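Local coordinates for ATP-dependent RNA helicase HrpB (PDB 6EUD), which hydrolyses ATP to ADP and phosphate as a bacterial DExH-box NTPase of the DEAH/RHA helicase group and binds single-stranded RNA, at residues 12-16 with 176-180; 286-290 with 326-332; 611-616 with 669-675; 752-757 with 767-771; 779-783 with 795-799. All blocks are in the same frame, centred on the assembly; numbering follows the deposited sequence.

Contact 1 of 5, residues 12-16 with 176-180; sequences VLPEL and VVISE
Val-177 reaches from its strand into the start of helix 13-20 and is met there by three side chains. Its CG1 branch, anti to the backbone N (chi1 171°), does most of the work: Val-12 CG2 lies 3.5 Å from Val-177 CG1, and Leu-16 CD1 comes to 3.7 Å of the same Val-177 CG1, the leucine lying athwart the valine. The other branch, CG2, rests between Leu-16 CD1 and the CG of Glu-15. Val-12 splits its two methyls between Val-177 and Ile-178 in the strand and Ser-179 just after it. With chi1 at 72°, its CG2 is directed at Val-177 and the carbonyl O of Ile-178, while Val-12 CG1 packs on Ser-179 CB at 3.9 Å. Glu-15 runs out extended, antiparallel to the Val-177 side chain, its aliphatic part lying along the valine methyls. Glu-15 OE1 accepts a hydrogen bond from a water at 3.2 Å, and that water accepts from Ile-178 N at 2.9 Å, so a single water ties the helix to the strand edge. Cut back to an alanine, Val-177 would probably leave Val-12 CG2 and Leu-16 CD1 without their shared partner and open a gap beneath the helix. Backbone hydrogen bonds join Val-177 to Leu-27 and Ser-29, and Ser-179 touches Ala-30 of the predicted ATP site. The arrangement is that of a helix packed against the edge strand of a RecA-like P-loop domain, where strand 176-178 lies beside strand 26-29, which leads into the P-loop.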
# COMPACT_ATOMS: atom_id res chain seq x y z
N VAL A 12 9.32 3.62 -38.80
CA VAL A 12 8.43 2.64 -38.19
C VAL A 12 6.97 3.11 -38.33
O VAL A 12 6.03 2.35 -38.08
CB VAL A 12 8.82 2.41 -36.70
CG1 VAL A 12 8.45 3.61 -35.84
CG2 VAL A 12 8.20 1.14 -36.17
N LEU A 13 6.80 4.35 -38.79
CA LEU A 13 5.48 4.99 -38.94
C LEU A 13 4.45 4.24 -39.79
O LEU A 13 3.28 4.16 -39.40
CB LEU A 13 5.66 6.40 -39.51
CG LEU A 13 4.37 7.17 -39.83
CD1 LEU A 13 3.51 7.35 -38.58
CD2 LEU A 13 4.71 8.51 -40.46
N PRO A 14 4.86 3.70 -40.96
CA PRO A 14 3.84 2.98 -41.73
C PRO A 14 3.28 1.75 -41.00
O PRO A 14 2.08 1.52 -41.05
CB PRO A 14 4.60 2.56 -43.00
CG PRO A 14 5.72 3.55 -43.11
CD PRO A 14 6.13 3.81 -41.69
N GLU A 15 4.14 0.99 -40.33
CA GLU A 15 3.70 -0.15 -39.53
C GLU A 15 2.70 0.28 -38.45
O GLU A 15 1.76 -0.45 -38.13
CB GLU A 15 4.90 -0.85 -38.88
CG GLU A 15 4.52 -1.95 -37.89
CD GLU A 15 5.73 -2.71 -37.37
OE1 GLU A 15 6.78 -2.08 -37.12
OE2 GLU A 15 5.63 -3.95 -37.21
N LEU A 16 2.92 1.48 -37.91
CA LEU A 16 2.09 2.03 -36.85
C LEU A 16 0.71 2.44 -37.34
O LEU A 16 -0.30 2.18 -36.67
CB LEU A 16 2.78 3.24 -36.21
CG LEU A 16 2.26 3.61 -34.82
CD1 LEU A 16 2.52 2.47 -33.85
CD2 LEU A 16 2.90 4.90 -34.34
N VAL A 176 2.15 -4.89 -31.17
CA VAL A 176 3.38 -4.31 -30.65
C VAL A 176 4.22 -3.78 -31.81
O VAL A 176 4.52 -4.50 -32.76
CB VAL A 176 4.20 -5.34 -29.84
CG1 VAL A 176 5.43 -4.67 -29.22
CG2 VAL A 176 3.31 -5.98 -28.77
N VAL A 177 4.59 -2.51 -31.73
CA VAL A 177 5.32 -1.86 -32.80
C VAL A 177 6.65 -1.35 -32.28
O VAL A 177 6.69 -0.44 -31.47
CB VAL A 177 4.50 -0.70 -33.40
CG1 VAL A 177 5.34 0.12 -34.36
CG2 VAL A 177 3.25 -1.24 -34.10
N ILE A 178 7.75 -1.94 -32.74
CA ILE A 178 9.06 -1.68 -32.16
C ILE A 178 9.98 -0.84 -33.04
O ILE A 178 10.31 -1.20 -34.16
CB ILE A 178 9.80 -2.98 -31.82
CG1 ILE A 178 8.99 -3.81 -30.82
CG2 ILE A 178 11.18 -2.66 -31.26
CD1 ILE A 178 9.64 -5.09 -30.37
N SER A 179 10.40 0.30 -32.50
CA SER A 179 11.47 1.06 -33.09
C SER A 179 12.72 0.89 -32.24
O SER A 179 12.69 1.12 -31.03
CB SER A 179 11.08 2.53 -33.20
OG SER A 179 12.22 3.37 -33.37
N GLU A 180 13.82 0.46 -32.84
CA GLU A 180 15.06 0.39 -32.08
C GLU A 180 16.23 0.86 -32.91
O GLU A 180 16.24 0.74 -34.14
CB GLU A 180 15.32 -1.04 -31.57
CG GLU A 180 16.17 -1.92 -32.49
CD GLU A 180 16.42 -3.31 -31.92
OE1 GLU A 180 15.83 -3.64 -30.86
OE2 GLU A 180 17.20 -4.07 -32.53
O HOH W 1 8.29 -3.83 -34.93

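Contact 2 of 5, residues 286-290 with 326-332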
# COMPACT_ATOMS: atom_id res chain seq x y z
N GLY A 286 27.88 10.84 -25.74
CA GLY A 286 29.31 10.65 -25.61
C GLY A 286 29.70 9.64 -24.55
O GLY A 286 30.86 9.56 -24.15
N ILE A 287 28.72 8.85 -24.09
CA ILE A 287 28.93 7.94 -22.97
C ILE A 287 29.27 6.54 -23.44
O ILE A 287 28.58 6.01 -24.31
CB ILE A 287 27.68 7.88 -22.05
CG1 ILE A 287 27.32 9.29 -21.56
CG2 ILE A 287 27.92 6.95 -20.86
CD1 ILE A 287 28.37 9.93 -20.62
N ARG A 288 30.33 5.94 -22.89
CA ARG A 288 30.59 4.50 -23.09
C ARG A 288 30.92 3.77 -21.76
O ARG A 288 31.12 2.57 -21.74
CB ARG A 288 31.72 4.28 -24.12
CG ARG A 288 33.10 4.50 -23.59
CD ARG A 288 34.18 4.01 -24.57
NE ARG A 288 34.20 2.55 -24.70
CZ ARG A 288 35.06 1.74 -24.08
NH1 ARG A 288 35.98 2.24 -23.27
NH2 ARG A 288 35.01 0.43 -24.27
N LEU A 289 30.96 4.52 -20.66
CA LEU A 289 31.14 3.96 -19.31
C LEU A 289 29.95 4.33 -18.42
O LEU A 289 29.56 5.49 -18.35
CB LEU A 289 32.42 4.48 -18.67
CG LEU A 289 33.71 4.32 -19.50
CD1 LEU A 289 34.89 4.93 -18.76
CD2 LEU A 289 33.96 2.86 -19.83
N VAL A 290 29.38 3.34 -17.73
CA VAL A 290 28.38 3.61 -16.72
C VAL A 290 28.85 3.10 -15.33
O VAL A 290 29.46 2.03 -15.19
CB VAL A 290 27.03 2.98 -17.12
CG1 VAL A 290 26.10 2.80 -15.92
CG2 VAL A 290 26.35 3.82 -18.23
N ARG A 326 22.83 2.27 -21.23
CA ARG A 326 23.19 3.67 -21.46
C ARG A 326 24.69 3.82 -21.77
O ARG A 326 25.14 4.87 -22.25
CB ARG A 326 22.78 4.54 -20.25
CG ARG A 326 21.26 4.76 -20.13
CD ARG A 326 20.61 4.53 -21.47
NE ARG A 326 19.44 5.36 -21.72
CZ ARG A 326 18.69 5.23 -22.81
NH1 ARG A 326 19.02 4.30 -23.71
NH2 ARG A 326 17.63 6.01 -23.01
N ALA A 327 25.47 2.75 -21.55
CA ALA A 327 26.88 2.74 -21.95
C ALA A 327 27.07 2.19 -23.37
O ALA A 327 28.20 2.04 -23.82
CB ALA A 327 27.73 1.93 -20.93
N GLY A 328 25.98 1.91 -24.07
CA GLY A 328 26.05 1.17 -25.32
C GLY A 328 25.33 1.83 -26.48
O GLY A 328 24.96 1.16 -27.43
N ARG A 329 25.15 3.15 -26.42
CA ARG A 329 24.47 3.87 -27.49
C ARG A 329 25.47 4.35 -28.54
O ARG A 329 25.11 4.56 -29.71
CB ARG A 329 23.70 5.08 -26.93
CG ARG A 329 22.79 4.80 -25.77
CD ARG A 329 21.59 3.95 -26.14
NE ARG A 329 20.89 4.41 -27.35
CZ ARG A 329 20.05 5.45 -27.39
NH1 ARG A 329 19.45 5.78 -28.54
NH2 ARG A 329 19.81 6.16 -26.30
N LEU A 330 26.72 4.54 -28.12
CA LEU A 330 27.75 5.10 -28.99
C LEU A 330 28.66 4.05 -29.65
O LEU A 330 28.93 4.09 -30.86
CB LEU A 330 28.60 6.08 -28.19
CG LEU A 330 29.69 6.75 -29.01
CD1 LEU A 330 29.03 7.62 -30.09
CD2 LEU A 330 30.57 7.57 -28.10
N GLU A 331 29.11 3.11 -28.82
CA GLU A 331 30.13 2.14 -29.18
C GLU A 331 30.04 1.07 -28.09
O GLU A 331 29.31 1.27 -27.12
CB GLU A 331 31.51 2.79 -29.22
CG GLU A 331 31.94 3.48 -27.92
CD GLU A 331 33.30 4.19 -28.01
OE1 GLU A 331 34.24 3.63 -28.61
OE2 GLU A 331 33.43 5.31 -27.48
N PRO A 332 30.75 -0.06 -28.25
CA PRO A 332 30.83 -1.04 -27.15
C PRO A 332 31.31 -0.39 -25.87
O PRO A 332 32.31 0.36 -25.88
CB PRO A 332 31.85 -2.05 -27.65
CG PRO A 332 31.72 -1.98 -29.14
CD PRO A 332 31.45 -0.54 -29.45
O HOH W 2 25.99 5.44 -24.85
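Arg-288 reaches from strand 287-302 to the end of the 326-332 loop, touching Glu-331 with its stem and Pro-332 with its head. CB starts beside the CG of Glu-331, and CG lies near the carboxylate. Arg-288 CD is closer, 3.3 Å from Glu-331 OE2. A bend at chi3 (-69°) then turns the head, so that NE and NH2 both point at one atom: the Pro-332 carbonyl O lies 3.1 Å from Arg-288 NE and 3.1 Å from Arg-288 NH2, in the guanidinium plane. NE sits in the carbonyl plane, NH2 well above it. The ion pair with Glu-331 is long, and NH1 is bound by the carbonyl of Ser-215. A leucine in place of Arg-288 would probably leave the Pro-332 and Ser-215 carbonyls without these donors and remove the long ion pair with Glu-331. Deeper in, Ala-327 CB packs at 3.6 Å on Val-290 CG2, and a water accepts from Arg-329 N and lies within hydrogen-bonding distance of Ile-287 O and Arg-326 O. The Arg-326 side chain leads away towards Thr-32 of the predicted ATP site. The loop carries the end of motif VI of superfamily 2 helicases (Arg-326 to Arg-329), whose first part lies on helix 317-325, held here against a central strand of the second RecA-like domain.

Contact 3 of 5, residues 611-616 with 669-675; sequences LHQAML and LPHMTGV
His-612, on helix 608-622, projects into a hollow of the 669-675 segment, part of the loop between helices 664-667 and 686-692 in the C-terminal region. A type II beta turn from Met-672 to Val-675 closes one end, a 3-10 segment, 669-671, the other. The imidazole fills the notch between Met-672 and Val-675. Met-672 CB sits over the centre of one face, 4.2 Å from the centroid of the His-612 ring and only 11° off its normal, a CH-pi contact. The Met-672 chain runs counter to the histidine, and its bend at chi3 (63°) brings CE beside the CB of His-612. This methionine, the bump of the loop, enters a helix groove bordered by His-612, Met-615 and Leu-616, with Leu-616 CD2 3.7 Å from Met-672 SD and Met-615 SD 4.0 Å from Met-672 CE. Leu-669 occupies the next hollow, its CD1 3.7 Å from His-612 CB and its CB against CD1 of Leu-616. Val-675 CG1 adjoins the sulfur of Met-615. His-612 NE2 donates to Val-675 O at 2.9 Å, the acceptor in the ring plane and met on an in-plane lone pair, though the N-H...O angle is a bent 138°.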
# COMPACT_ATOMS: atom_id res chain seq x y z
N LEU A 611 -21.19 -0.02 33.04
CA LEU A 611 -20.39 -0.92 33.86
C LEU A 611 -19.97 -2.16 33.08
O LEU A 611 -18.80 -2.57 33.12
CB LEU A 611 -21.18 -1.32 35.11
CG LEU A 611 -20.46 -2.27 36.06
CD1 LEU A 611 -19.30 -1.54 36.74
CD2 LEU A 611 -21.44 -2.84 37.07
N HIS A 612 -20.92 -2.77 32.38
CA HIS A 612 -20.63 -3.96 31.61
C HIS A 612 -19.60 -3.66 30.55
O HIS A 612 -18.68 -4.45 30.33
CB HIS A 612 -21.90 -4.50 30.98
CG HIS A 612 -22.91 -4.93 31.99
ND1 HIS A 612 -24.26 -4.93 31.74
CD2 HIS A 612 -22.76 -5.38 33.26
CE1 HIS A 612 -24.90 -5.36 32.82
NE2 HIS A 612 -24.01 -5.64 33.75
N GLN A 613 -19.75 -2.51 29.92
CA GLN A 613 -18.81 -2.10 28.90
C GLN A 613 -17.43 -1.90 29.53
O GLN A 613 -16.42 -2.35 28.98
CB GLN A 613 -19.29 -0.83 28.19
CG GLN A 613 -18.45 -0.46 26.96
CD GLN A 613 -18.52 -1.51 25.83
OE1 GLN A 613 -19.59 -2.05 25.53
NE2 GLN A 613 -17.37 -1.80 25.21
N ALA A 614 -17.39 -1.25 30.70
CA ALA A 614 -16.11 -0.99 31.37
C ALA A 614 -15.42 -2.31 31.75
O ALA A 614 -14.20 -2.41 31.71
CB ALA A 614 -16.31 -0.11 32.61
N MET A 615 -16.21 -3.32 32.10
CA MET A 615 -15.66 -4.64 32.41
C MET A 615 -15.07 -5.34 31.17
O MET A 615 -14.04 -6.02 31.28
CB MET A 615 -16.75 -5.52 33.04
CG MET A 615 -17.14 -5.12 34.45
SD MET A 615 -18.43 -6.19 35.12
CE MET A 615 -18.60 -5.56 36.79
N LEU A 616 -15.74 -5.19 30.02
CA LEU A 616 -15.21 -5.73 28.76
C LEU A 616 -13.82 -5.17 28.46
O LEU A 616 -12.93 -5.92 28.05
CB LEU A 616 -16.14 -5.42 27.58
CG LEU A 616 -17.53 -6.06 27.57
CD1 LEU A 616 -18.16 -5.87 26.22
CD2 LEU A 616 -17.45 -7.52 27.91
N LEU A 669 -21.14 -9.82 26.01
CA LEU A 669 -22.00 -8.78 26.59
C LEU A 669 -23.49 -9.16 26.69
O LEU A 669 -24.09 -8.89 27.73
CB LEU A 669 -21.84 -7.47 25.80
CG LEU A 669 -22.73 -6.28 26.20
CD1 LEU A 669 -22.54 -5.90 27.67
CD2 LEU A 669 -22.44 -5.10 25.29
N PRO A 670 -24.09 -9.79 25.65
CA PRO A 670 -25.51 -10.16 25.78
C PRO A 670 -25.83 -10.96 27.04
O PRO A 670 -26.96 -10.89 27.51
CB PRO A 670 -25.76 -11.03 24.55
CG PRO A 670 -24.81 -10.52 23.55
CD PRO A 670 -23.57 -10.14 24.31
N HIS A 671 -24.86 -11.71 27.57
CA HIS A 671 -25.11 -12.55 28.74
C HIS A 671 -24.83 -11.87 30.08
O HIS A 671 -24.93 -12.50 31.13
CB HIS A 671 -24.27 -13.82 28.64
CG HIS A 671 -24.56 -14.63 27.42
ND1 HIS A 671 -25.48 -15.67 27.40
CD2 HIS A 671 -24.05 -14.57 26.16
CE1 HIS A 671 -25.52 -16.20 26.20
NE2 HIS A 671 -24.67 -15.55 25.42
N MET A 672 -24.48 -10.59 30.06
CA MET A 672 -23.99 -9.93 31.26
C MET A 672 -25.07 -9.22 32.06
O MET A 672 -24.78 -8.37 32.90
CB MET A 672 -22.89 -8.93 30.89
CG MET A 672 -21.62 -9.59 30.42
SD MET A 672 -20.27 -8.42 30.19
CE MET A 672 -20.04 -7.83 31.88
N THR A 673 -26.32 -9.59 31.81
CA THR A 673 -27.42 -9.02 32.58
C THR A 673 -27.32 -9.47 34.03
O THR A 673 -27.18 -10.67 34.31
CB THR A 673 -28.78 -9.43 31.99
OG1 THR A 673 -28.78 -9.18 30.58
CG2 THR A 673 -29.90 -8.63 32.66
N GLY A 674 -27.36 -8.52 34.95
CA GLY A 674 -27.32 -8.84 36.36
C GLY A 674 -25.92 -8.98 36.94
O GLY A 674 -25.77 -9.15 38.15
N VAL A 675 -24.90 -8.93 36.09
CA VAL A 675 -23.53 -8.87 36.59
C VAL A 675 -23.26 -7.48 37.14
O VAL A 675 -23.20 -6.51 36.39
CB VAL A 675 -22.51 -9.20 35.50
CG1 VAL A 675 -21.10 -9.05 36.05
CG2 VAL A 675 -22.73 -10.61 34.96

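Contact 4 of 5, residues 752-757 with 767-771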
# COMPACT_ATOMS: atom_id res chain seq x y z
N PRO A 752 -9.88 -40.03 11.76
CA PRO A 752 -9.95 -41.18 12.68
C PRO A 752 -9.55 -40.75 14.09
O PRO A 752 -8.67 -39.90 14.26
CB PRO A 752 -8.96 -42.18 12.08
CG PRO A 752 -7.96 -41.30 11.31
CD PRO A 752 -8.70 -40.06 10.88
N LEU A 753 -10.23 -41.31 15.09
CA LEU A 753 -9.86 -41.07 16.48
C LEU A 753 -8.58 -41.81 16.85
O LEU A 753 -8.40 -42.97 16.49
CB LEU A 753 -11.00 -41.48 17.42
CG LEU A 753 -12.24 -40.61 17.27
CD1 LEU A 753 -13.32 -41.15 18.14
CD2 LEU A 753 -11.93 -39.17 17.65
N VAL A 754 -7.68 -41.15 17.55
CA VAL A 754 -6.53 -41.87 18.06
C VAL A 754 -7.03 -42.60 19.30
O VAL A 754 -7.48 -41.97 20.25
CB VAL A 754 -5.33 -40.95 18.41
CG1 VAL A 754 -4.26 -41.73 19.13
CG2 VAL A 754 -4.77 -40.29 17.15
N LEU A 755 -6.98 -43.93 19.25
CA LEU A 755 -7.47 -44.77 20.34
C LEU A 755 -6.36 -45.04 21.34
O LEU A 755 -5.30 -45.58 21.00
CB LEU A 755 -8.00 -46.11 19.82
CG LEU A 755 -9.10 -46.12 18.78
CD1 LEU A 755 -9.55 -47.55 18.49
CD2 LEU A 755 -10.26 -45.27 19.28
N GLU A 756 -6.59 -44.64 22.57
CA GLU A 756 -5.67 -45.01 23.63
C GLU A 756 -6.24 -46.23 24.33
O GLU A 756 -7.05 -46.13 25.25
CB GLU A 756 -5.44 -43.82 24.54
CG GLU A 756 -4.74 -42.66 23.79
CD GLU A 756 -4.79 -41.32 24.53
OE1 GLU A 756 -5.83 -40.99 25.13
OE2 GLU A 756 -3.77 -40.61 24.54
N LEU A 757 -5.83 -47.39 23.85
CA LEU A 757 -6.38 -48.66 24.28
C LEU A 757 -5.81 -49.08 25.62
O LEU A 757 -4.60 -49.19 25.78
CB LEU A 757 -6.12 -49.73 23.23
CG LEU A 757 -6.83 -49.46 21.91
CD1 LEU A 757 -6.59 -50.55 20.87
CD2 LEU A 757 -8.32 -49.30 22.18
N ILE A 767 -1.41 -47.30 21.60
CA ILE A 767 -1.95 -46.10 20.99
C ILE A 767 -2.03 -46.29 19.47
O ILE A 767 -1.01 -46.48 18.80
CB ILE A 767 -1.10 -44.89 21.31
CG1 ILE A 767 -1.06 -44.67 22.82
CG2 ILE A 767 -1.62 -43.66 20.60
CD1 ILE A 767 -0.21 -43.45 23.25
N THR A 768 -3.25 -46.25 18.93
CA THR A 768 -3.43 -46.51 17.51
C THR A 768 -4.60 -45.72 16.93
O THR A 768 -5.56 -45.37 17.62
CB THR A 768 -3.65 -48.02 17.26
OG1 THR A 768 -3.70 -48.27 15.85
CG2 THR A 768 -4.97 -48.50 17.89
N ARG A 769 -4.50 -45.42 15.64
CA ARG A 769 -5.65 -44.88 14.95
C ARG A 769 -5.91 -45.75 13.73
O ARG A 769 -6.65 -45.37 12.83
CB ARG A 769 -5.45 -43.42 14.56
CG ARG A 769 -4.35 -43.15 13.59
CD ARG A 769 -4.35 -41.70 13.21
NE ARG A 769 -3.26 -41.40 12.28
CZ ARG A 769 -3.09 -40.22 11.70
NH1 ARG A 769 -3.95 -39.24 11.95
NH2 ARG A 769 -2.08 -40.03 10.87
N ASP A 770 -5.29 -46.92 13.73
CA ASP A 770 -5.56 -47.94 12.73
C ASP A 770 -5.98 -49.21 13.46
O ASP A 770 -5.25 -50.20 13.48
CB ASP A 770 -4.33 -48.22 11.85
CG ASP A 770 -3.73 -46.95 11.26
OD1 ASP A 770 -4.15 -46.55 10.16
OD2 ASP A 770 -2.82 -46.37 11.88
N LEU A 771 -7.16 -49.16 14.09
CA LEU A 771 -7.66 -50.27 14.89
C LEU A 771 -7.61 -51.60 14.15
O LEU A 771 -7.24 -52.62 14.74
CB LEU A 771 -9.09 -49.99 15.37
CG LEU A 771 -9.83 -51.08 16.14
CD1 LEU A 771 -9.16 -51.46 17.47
CD2 LEU A 771 -11.27 -50.63 16.37
O HOH W 3 -6.44 -38.98 13.02
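The guanidinium of Arg-769 takes a water at its edge, in its own plane, NH1 donating over 2.7 Å, and that water in turn donates a hydrogen bond to Pro-752 O. The Arg-769 stem passes across the proline ring at a slant, Pro-752 CG 4.1 Å from Arg-769 CD. The chain reaches this far by being fully extended from CG to NE, beyond a first torsion of 64°. From here the two strands run as an antiparallel beta hairpin, 751-758 with 764-768, at the edge of the mixed sheet of the C-terminal region. Leu-755 and Thr-768 form the hydrogen-bonded pair: Leu-755 N gives to Thr-768 O at 2.6 Å, and Thr-768 N returns a bond to Leu-755 O at 3.0 Å. On the face bearing Leu-755 and Thr-768, Leu-755 CD1 meets Leu-771 CB at 4.0 Å, and the CG2 methyl of Thr-768 touches Leu-757 CD1. Ile-767 and Glu-756 make the neighbouring non-hydrogen-bonded pair on the other face, where Ile-767 CG2 packs 3.6 Å from Val-754 CG1; the Glu-756 carboxylate pairs with Arg-721. The strand ends in an ST turn, with Thr-768 OG1 accepting from the N of Asp-770 at 3.0 Å, just before helix 771-776.

Contact 5 of 5, residues 779-783 with 795-799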
# COMPACT_ATOMS: atom_id res chain seq x y z
N TYR A 779 -2.03 -56.94 18.54
CA TYR A 779 -3.02 -57.52 19.45
C TYR A 779 -2.61 -58.91 19.94
O TYR A 779 -2.86 -59.24 21.10
CB TYR A 779 -4.41 -57.61 18.80
CG TYR A 779 -5.42 -58.34 19.67
CD1 TYR A 779 -6.04 -57.70 20.75
CD2 TYR A 779 -5.74 -59.67 19.44
CE1 TYR A 779 -6.97 -58.37 21.55
CE2 TYR A 779 -6.66 -60.35 20.24
CZ TYR A 779 -7.27 -59.69 21.29
OH TYR A 779 -8.18 -60.37 22.08
N ARG A 780 -2.00 -59.73 19.09
CA ARG A 780 -1.70 -61.10 19.49
C ARG A 780 -0.66 -61.12 20.61
O ARG A 780 -0.57 -62.08 21.37
CB ARG A 780 -1.23 -61.95 18.30
CG ARG A 780 -0.76 -61.13 17.13
CD ARG A 780 0.12 -61.90 16.16
NE ARG A 780 0.60 -61.01 15.10
CZ ARG A 780 1.37 -61.40 14.09
NH1 ARG A 780 1.78 -62.66 14.00
NH2 ARG A 780 1.75 -60.51 13.17
N GLU A 781 0.11 -60.05 20.72
CA GLU A 781 1.10 -59.94 21.78
C GLU A 781 0.49 -59.30 23.03
O GLU A 781 0.94 -59.56 24.15
CB GLU A 781 2.31 -59.14 21.30
CG GLU A 781 3.03 -59.77 20.10
CD GLU A 781 3.19 -61.29 20.21
OE1 GLU A 781 3.57 -61.79 21.29
OE2 GLU A 781 2.95 -62.00 19.20
N VAL A 782 -0.54 -58.49 22.84
CA VAL A 782 -1.30 -57.92 23.94
C VAL A 782 -2.25 -58.97 24.56
O VAL A 782 -2.45 -59.00 25.77
CB VAL A 782 -2.10 -56.68 23.47
CG1 VAL A 782 -2.92 -56.08 24.62
CG2 VAL A 782 -1.15 -55.65 22.90
N GLN A 783 -2.79 -59.83 23.71
CA GLN A 783 -3.71 -60.89 24.13
C GLN A 783 -3.05 -61.87 25.08
O GLN A 783 -3.71 -62.41 25.97
CB GLN A 783 -4.24 -61.65 22.92
CG GLN A 783 -5.20 -62.77 23.27
CD GLN A 783 -5.59 -63.61 22.08
OE1 GLN A 783 -4.89 -63.62 21.06
NE2 GLN A 783 -6.72 -64.29 22.18
N TRP A 795 -10.30 -62.88 26.47
CA TRP A 795 -9.51 -62.18 25.46
C TRP A 795 -9.50 -62.99 24.17
O TRP A 795 -8.61 -63.83 23.97
CB TRP A 795 -8.09 -61.94 25.97
CG TRP A 795 -8.07 -61.31 27.32
CD1 TRP A 795 -7.90 -61.94 28.51
CD2 TRP A 795 -8.27 -59.92 27.62
NE1 TRP A 795 -7.96 -61.03 29.54
CE2 TRP A 795 -8.19 -59.78 29.02
CE3 TRP A 795 -8.50 -58.78 26.85
CZ2 TRP A 795 -8.33 -58.55 29.66
CZ3 TRP A 795 -8.64 -57.56 27.49
CH2 TRP A 795 -8.56 -57.46 28.88
N PRO A 796 -10.47 -62.74 23.29
CA PRO A 796 -10.76 -63.56 22.10
C PRO A 796 -9.71 -63.45 20.99
O PRO A 796 -9.09 -62.40 20.81
CB PRO A 796 -12.09 -63.00 21.62
CG PRO A 796 -12.05 -61.57 22.04
CD PRO A 796 -11.34 -61.55 23.37
N ASP A 797 -9.54 -64.54 20.24
CA ASP A 797 -8.56 -64.59 19.17
C ASP A 797 -9.02 -63.74 17.98
O ASP A 797 -8.21 -63.32 17.16
CB ASP A 797 -8.31 -66.04 18.74
CG ASP A 797 -7.69 -66.89 19.85
OD1 ASP A 797 -6.55 -66.61 20.29
OD2 ASP A 797 -8.35 -67.85 20.31
N ASP A 798 -10.32 -63.47 17.89
CA ASP A 798 -10.86 -62.61 16.83
C ASP A 798 -11.71 -61.45 17.38
O ASP A 798 -12.93 -61.42 17.20
CB ASP A 798 -11.68 -63.45 15.85
CG ASP A 798 -11.79 -62.81 14.48
OD1 ASP A 798 -11.14 -63.31 13.54
OD2 ASP A 798 -12.52 -61.81 14.34
N PRO A 799 -11.05 -60.48 18.05
CA PRO A 799 -11.74 -59.37 18.72
C PRO A 799 -12.56 -58.49 17.78
O PRO A 799 -13.60 -57.97 18.18
CB PRO A 799 -10.59 -58.58 19.35
CG PRO A 799 -9.40 -58.94 18.53
CD PRO A 799 -9.59 -60.35 18.12
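Gln-783 and Tyr-779, one turn apart on helix 779-789, face the 795-799 loop together, and Trp-795 gives up the most surface on the loop side. Gln-783 stretches out extended, CG anti to the backbone N (chi1 -180°), which carries its amide to the loop. There Gln-783 NE2 donates twice: to Trp-795 O at 2.6 Å, above that carbonyl's plane, and to Asp-797 OD1 at 3.0 Å, approached from above the carboxylate plane. The Gln-783 CG passes the Trp-795 CB at 4.0 Å, whereas the indole itself leads away and its NE1 is bound to the carbonyl of Tyr-790. The loop thus folds back over the helix that precedes it, near the C-terminal end of the chain, and both lie in the C-terminal region of the helicase. Tyr-779 is held at its end and on both faces. Tyr-779 OH donates to Pro-796 O at 2.6 Å, tilted 19° from the carbonyl plane. Over one face stands the CG of Pro-799, 3.6 Å from the centroid of the Tyr-779 ring in a CH-pi contact; the opposite face carries Gln-783 CB, and both atoms sit off the ring centre. Trp-775 adds an edge-to-face contact to the same tyrosine, and Pro-799 also touches Trp-775.

In the fold
The five contacts follow one another along the chain, each closing before the next opens. Contacts 1 and 2 belong to the two RecA-like domains, one on the edge of the sheet that includes strand 26-29, the other on the sheet containing 287-302; their centres are about 24 Å apart, with nearest atoms about 7 Å apart, and both approach the predicted ATP site, consistent with a nucleotide bound between the domains. Contact 3 lies across the chain's centre, about 73 Å from contact 1 between centres, on helix 608-622. Contacts 4 and 5 are neighbours in the C-terminal region, centres about 16 Å apart, far from the ATPase core; helix 771-776 starts within contact 4 and leads on to helix 779-789 of contact 5.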